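Local atomic coordinates of oligogalacturonate lyase (Yersinia enterocolitica subsp. enterocolitica, PDB entry 3PE7), a protein that cleaves short oligogalacturonates, breakdown products of pectin, by beta-elimination in the cytoplasm, with a bound manganese ion probably taking part. Residues V117-W130 with C167-S180. Residues are numbered along the deposited sequence; the frame is centred on the assembly and turned at random.
Sequences VYQVPAEWVGYGTW and CCRLMRVDLKTGES
Y118 and V173 touch where strand 117-119 passes strand 168-174, the axes 8.0 Å apart at closest approach and their directions 141° apart. The two strands belong to different sheets and are joined by side chains. V173 sets CG2 over the centre of the Y118 ring, 3.8 Å from the centroid, a CH-pi contact. The same methyl meets W130 CZ3 at 3.7 Å, so V173 is shared by both aromatics. Y118 keeps CG anti to the backbone N (chi1 171°), which runs the ring back along strand 168-174, its OH near M171 and its CE2 beside S180 CB. A water at the ring edge joins Y118 OH to S180 OG, and E143 also binds Y118 OH. A second water donates to V117 O and G178 O, linking strand 114-119 to the turn after D174. V117 CG1 packs on L175 CD2 at 3.7 Å.

At the other end, the R169 guanidinium lies flat on the W124 indole, planes 6° apart, a cation-pi contact. R169 CD covers the six-membered ring, and P121 CG meets the guanidinium edge at NH2. R169 NH2 also makes a salt bridge to E143, which probably helps to hold the guanidinium flat. In this seven-bladed beta-propeller, V117 and Y118, on the outermost strand of one blade, pack on the next blade. W124 on R169 and W130 on V173 are contacts within that next blade, across strand 138-145.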
loop_
_atom_site.group_PDB
_atom_site.type_symbol
_atom_site.label_atom_id
_atom_site.label_comp_id
_atom_site.label_asym_id
_atom_site.label_seq_id
_atom_site.Cartn_x
_atom_site.Cartn_y
_atom_site.Cartn_z
ATOM N N VAL A 117 20.522 -1.005 -5.729
ATOM C CA VAL A 117 20.550 0.432 -5.946
ATOM C C VAL A 117 21.063 1.149 -4.700
ATOM O O VAL A 117 21.833 2.113 -4.797
ATOM C CB VAL A 117 19.155 0.973 -6.354
ATOM C CG1 VAL A 117 19.168 2.481 -6.401
ATOM C CG2 VAL A 117 18.730 0.393 -7.710
ATOM N N TYR A 118 20.640 0.678 -3.528
ATOM C CA TYR A 118 21.014 1.312 -2.265
ATOM C C TYR A 118 20.973 0.265 -1.170
ATOM O O TYR A 118 20.082 -0.592 -1.176
ATOM C CB TYR A 118 20.062 2.477 -1.913
ATOM C CG TYR A 118 20.235 3.068 -0.523
ATOM C CD1 TYR A 118 19.344 2.753 0.510
ATOM C CD2 TYR A 118 21.281 3.962 -0.240
ATOM C CE1 TYR A 118 19.482 3.294 1.784
ATOM C CE2 TYR A 118 21.430 4.524 1.047
ATOM C CZ TYR A 118 20.529 4.170 2.059
ATOM O OH TYR A 118 20.662 4.715 3.329
ATOM N N GLN A 119 21.938 0.335 -0.248
ATOM C CA GLN A 119 21.935 -0.520 0.933
ATOM C C GLN A 119 21.830 0.322 2.201
ATOM O O GLN A 119 22.628 1.246 2.422
ATOM C CB GLN A 119 23.191 -1.392 0.985
ATOM C CG GLN A 119 23.250 -2.294 2.205
ATOM C CD GLN A 119 24.404 -3.261 2.155
ATOM O OE1 GLN A 119 25.476 -2.980 2.677
ATOM N NE2 GLN A 119 24.199 -4.400 1.512
ATOM N N VAL A 120 20.850 0.005 3.047
ATOM C CA VAL A 120 20.740 0.662 4.334
ATOM C C VAL A 120 22.038 0.351 5.092
ATOM O O VAL A 120 22.423 -0.820 5.188
ATOM C CB VAL A 120 19.514 0.166 5.127
ATOM C CG1 VAL A 120 19.435 0.848 6.495
ATOM C CG2 VAL A 120 18.207 0.412 4.312
ATOM N N PRO A 121 22.733 1.394 5.576
ATOM C CA PRO A 121 24.038 1.137 6.220
ATOM C C PRO A 121 23.912 0.407 7.565
ATOM O O PRO A 121 22.827 0.366 8.149
ATOM C CB PRO A 121 24.673 2.536 6.347
ATOM C CG PRO A 121 23.561 3.515 6.196
ATOM C CD PRO A 121 22.421 2.834 5.468
ATOM N N ALA A 122 25.031 -0.164 8.024
ATOM C CA ALA A 122 25.108 -1.062 9.194
ATOM C C ALA A 122 24.418 -0.614 10.475
ATOM O O ALA A 122 23.819 -1.438 11.177
ATOM C CB ALA A 122 26.593 -1.367 9.517
ATOM N N GLU A 123 24.538 0.672 10.789
ATOM C CA GLU A 123 24.086 1.215 12.072
ATOM C C GLU A 123 22.600 1.559 12.087
ATOM O O GLU A 123 22.101 2.115 13.062
ATOM C CB GLU A 123 24.874 2.486 12.401
ATOM C CG GLU A 123 26.318 2.255 12.854
ATOM C CD GLU A 123 26.943 3.515 13.463
ATOM O OE1 GLU A 123 27.999 3.962 12.959
ATOM O OE2 GLU A 123 26.381 4.053 14.452
ATOM N N TRP A 124 21.919 1.233 10.992
ATOM C CA TRP A 124 20.520 1.591 10.783
ATOM C C TRP A 124 19.731 0.387 10.270
ATOM O O TRP A 124 20.306 -0.573 9.749
ATOM C CB TRP A 124 20.418 2.760 9.790
ATOM C CG TRP A 124 21.110 4.011 10.284
ATOM C CD1 TRP A 124 22.432 4.311 10.162
ATOM C CD2 TRP A 124 20.509 5.101 10.984
ATOM N NE1 TRP A 124 22.701 5.522 10.746
ATOM C CE2 TRP A 124 21.537 6.030 11.267
ATOM C CE3 TRP A 124 19.204 5.387 11.397
ATOM C CZ2 TRP A 124 21.298 7.232 11.929
ATOM C CZ3 TRP A 124 18.959 6.576 12.081
ATOM C CH2 TRP A 124 20.011 7.489 12.346
ATOM N N VAL A 125 18.411 0.452 10.445
ATOM C CA VAL A 125 17.480 -0.572 9.971
ATOM C C VAL A 125 16.378 0.122 9.155
ATOM O O VAL A 125 15.751 1.076 9.630
ATOM C CB VAL A 125 16.836 -1.357 11.145
ATOM C CG1 VAL A 125 15.964 -2.496 10.620
ATOM C CG2 VAL A 125 17.900 -1.895 12.099
ATOM N N GLY A 126 16.151 -0.369 7.938
ATOM C CA GLY A 126 15.045 0.135 7.119
ATOM C C GLY A 126 13.715 -0.156 7.805
ATOM O O GLY A 126 13.501 -1.251 8.331
ATOM N N TYR A 127 12.833 0.838 7.814
ATOM C CA TYR A 127 11.492 0.699 8.366
ATOM C C TYR A 127 10.431 1.063 7.333
ATOM O O TYR A 127 10.477 2.129 6.730
ATOM C CB TYR A 127 11.295 1.538 9.633
ATOM C CG TYR A 127 9.852 1.536 10.090
ATOM C CD1 TYR A 127 9.002 2.614 9.810
ATOM C CD2 TYR A 127 9.314 0.424 10.752
ATOM C CE1 TYR A 127 7.654 2.599 10.205
ATOM C CE2 TYR A 127 7.973 0.401 11.142
ATOM C CZ TYR A 127 7.156 1.493 10.869
ATOM O OH TYR A 127 5.841 1.467 11.238
ATOM N N GLY A 128 9.475 0.165 7.138
ATOM C CA GLY A 128 8.371 0.399 6.197
ATOM C C GLY A 128 8.768 0.353 4.730
ATOM O O GLY A 128 9.757 -0.295 4.342
ATOM N N THR A 129 7.991 1.058 3.908
ATOM C CA THR A 129 8.048 0.923 2.459
ATOM C C THR A 129 8.770 2.120 1.822
ATOM O O THR A 129 8.510 3.250 2.191
ATOM C CB THR A 129 6.616 0.800 1.884
ATOM O OG1 THR A 129 5.960 -0.329 2.501
ATOM C CG2 THR A 129 6.645 0.576 0.384
ATOM N N TRP A 130 9.671 1.846 0.888
ATOM C CA TRP A 130 10.320 2.914 0.105
ATOM C C TRP A 130 9.381 3.314 -1.029
ATOM O O TRP A 130 8.834 2.436 -1.722
ATOM C CB TRP A 130 11.651 2.418 -0.456
ATOM C CG TRP A 130 12.645 2.160 0.612
ATOM C CD1 TRP A 130 12.761 1.030 1.367
ATOM C CD2 TRP A 130 13.655 3.064 1.079
ATOM N NE1 TRP A 130 13.795 1.169 2.278
ATOM C CE2 TRP A 130 14.358 2.410 2.120
ATOM C CE3 TRP A 130 14.032 4.367 0.725
ATOM C CZ2 TRP A 130 15.432 3.013 2.800
ATOM C CZ3 TRP A 130 15.096 4.970 1.408
ATOM C CH2 TRP A 130 15.784 4.290 2.429
ATOM N N CYS A 167 15.143 7.013 17.317
ATOM C CA CYS A 167 15.784 7.920 16.378
ATOM C C CYS A 167 15.510 7.447 14.950
ATOM O O CYS A 167 15.978 6.388 14.529
ATOM C CB CYS A 167 17.281 7.991 16.629
ATOM S SG CYS A 167 18.145 9.081 15.460
ATOM N N CYS A 168 14.719 8.240 14.230
ATOM C CA CYS A 168 14.337 7.939 12.866
ATOM C C CYS A 168 14.809 9.042 11.945
ATOM O O CYS A 168 14.723 10.221 12.291
ATOM C CB CYS A 168 12.810 7.866 12.762
ATOM S SG CYS A 168 12.062 6.582 13.776
ATOM N N ARG A 169 15.278 8.648 10.778
ATOM C CA ARG A 169 15.590 9.598 9.732
ATOM C C ARG A 169 14.811 9.295 8.452
ATOM O O ARG A 169 14.679 8.149 8.020
ATOM C CB ARG A 169 17.108 9.695 9.489
ATOM C CG ARG A 169 17.790 8.423 9.040
ATOM C CD ARG A 169 19.318 8.577 9.095
ATOM N NE ARG A 169 19.971 7.511 8.341
ATOM C CZ ARG A 169 21.270 7.428 8.092
ATOM N NH1 ARG A 169 22.118 8.348 8.566
ATOM N NH2 ARG A 169 21.731 6.405 7.382
ATOM N N LEU A 170 14.280 10.366 7.872
ATOM C CA LEU A 170 13.558 10.300 6.612
ATOM C C LEU A 170 14.615 10.501 5.535
ATOM O O LEU A 170 15.224 11.574 5.445
ATOM C CB LEU A 170 12.520 11.427 6.580
ATOM C CG LEU A 170 11.379 11.360 5.561
ATOM C CD1 LEU A 170 10.437 12.541 5.824
ATOM C CD2 LEU A 170 11.884 11.399 4.148
ATOM N N MET A 171 14.851 9.455 4.754
ATOM C CA MET A 171 15.915 9.440 3.765
ATOM C C MET A 171 15.378 9.694 2.381
ATOM O O MET A 171 14.290 9.260 2.046
ATOM C CB MET A 171 16.636 8.088 3.755
ATOM C CG MET A 171 17.335 7.741 5.067
ATOM S SD MET A 171 18.602 8.954 5.451
ATOM C CE MET A 171 19.663 8.809 4.013
ATOM N N ARG A 172 16.154 10.386 1.560
ATOM C CA ARG A 172 15.872 10.311 0.149
ATOM C C ARG A 172 17.070 9.750 -0.596
ATOM O O ARG A 172 18.236 10.075 -0.280
ATOM C CB ARG A 172 15.321 11.619 -0.408
ATOM C CG ARG A 172 16.294 12.704 -0.549
ATOM C CD ARG A 172 15.842 13.641 -1.669
ATOM N NE ARG A 172 16.995 14.359 -2.200
ATOM C CZ ARG A 172 17.453 15.512 -1.723
ATOM N NH1 ARG A 172 16.845 16.114 -0.708
ATOM N NH2 ARG A 172 18.519 16.071 -2.280
ATOM N N VAL A 173 16.767 8.867 -1.539
ATOM C CA VAL A 173 17.758 8.107 -2.285
ATOM C C VAL A 173 17.650 8.438 -3.772
ATOM O O VAL A 173 16.554 8.438 -4.340
ATOM C CB VAL A 173 17.597 6.568 -2.064
ATOM C CG1 VAL A 173 18.491 5.765 -3.009
ATOM C CG2 VAL A 173 17.901 6.183 -0.609
ATOM N N ASP A 174 18.796 8.734 -4.383
ATOM C CA ASP A 174 18.892 8.938 -5.823
ATOM C C ASP A 174 19.059 7.599 -6.528
ATOM O O ASP A 174 20.031 6.863 -6.278
ATOM C CB ASP A 174 20.084 9.855 -6.121
ATOM C CG ASP A 174 20.139 10.304 -7.570
ATOM O OD1 ASP A 174 20.151 9.448 -8.484
ATOM O OD2 ASP A 174 20.202 11.539 -7.783
ATOM N N LEU A 175 18.115 7.277 -7.412
ATOM C CA LEU A 175 18.111 5.980 -8.088
ATOM C C LEU A 175 19.209 5.792 -9.144
ATOM O O LEU A 175 19.578 4.650 -9.463
ATOM C CB LEU A 175 16.736 5.666 -8.687
ATOM C CG LEU A 175 15.582 5.300 -7.742
ATOM C CD1 LEU A 175 14.314 5.098 -8.541
ATOM C CD2 LEU A 175 15.869 4.050 -6.872
ATOM N N LYS A 176 19.712 6.898 -9.693
ATOM C CA LYS A 176 20.775 6.831 -10.697
ATOM C C LYS A 176 22.165 6.719 -10.061
ATOM O O LYS A 176 23.006 5.940 -10.512
ATOM C CB LYS A 176 20.728 8.040 -11.641
ATOM C CG LYS A 176 19.873 7.839 -12.901
ATOM C CD LYS A 176 18.590 8.670 -12.873
ATOM C CE LYS A 176 18.831 10.111 -13.329
ATOM N NZ LYS A 176 17.847 11.055 -12.708
ATOM N N THR A 177 22.387 7.495 -9.008
ATOM C CA THR A 177 23.710 7.588 -8.382
ATOM C C THR A 177 23.827 6.675 -7.164
ATOM O O THR A 177 24.905 6.161 -6.859
ATOM C CB THR A 177 24.039 9.030 -7.968
ATOM O OG1 THR A 177 23.148 9.442 -6.925
ATOM C CG2 THR A 177 23.903 9.982 -9.152
ATOM N N GLY A 178 22.715 6.471 -6.467
ATOM C CA GLY A 178 22.722 5.680 -5.255
ATOM C C GLY A 178 23.088 6.518 -4.048
ATOM O O GLY A 178 23.200 5.995 -2.938
ATOM N N GLU A 179 23.264 7.823 -4.262
ATOM C CA GLU A 179 23.548 8.744 -3.169
ATOM C C GLU A 179 22.307 8.930 -2.304
ATOM O O GLU A 179 21.175 8.891 -2.804
ATOM C CB GLU A 179 24.015 10.100 -3.692
ATOM C CG GLU A 179 25.351 10.062 -4.460
ATOM C CD GLU A 179 25.803 11.446 -4.916
ATOM O OE1 GLU A 179 25.308 12.457 -4.359
ATOM O OE2 GLU A 179 26.659 11.526 -5.829
ATOM N N SER A 180 22.533 9.127 -1.010
ATOM C CA SER A 180 21.454 9.331 -0.047
ATOM C C SER A 180 21.584 10.659 0.708
ATOM O O SER A 180 22.707 11.140 0.948
ATOM C CB SER A 180 21.412 8.166 0.938
ATOM O OG SER A 180 22.637 8.085 1.647
HETATM O O HOH W 1 23.759 3.252 -3.154
HETATM O O HOH W 2 22.725 6.326 3.646
#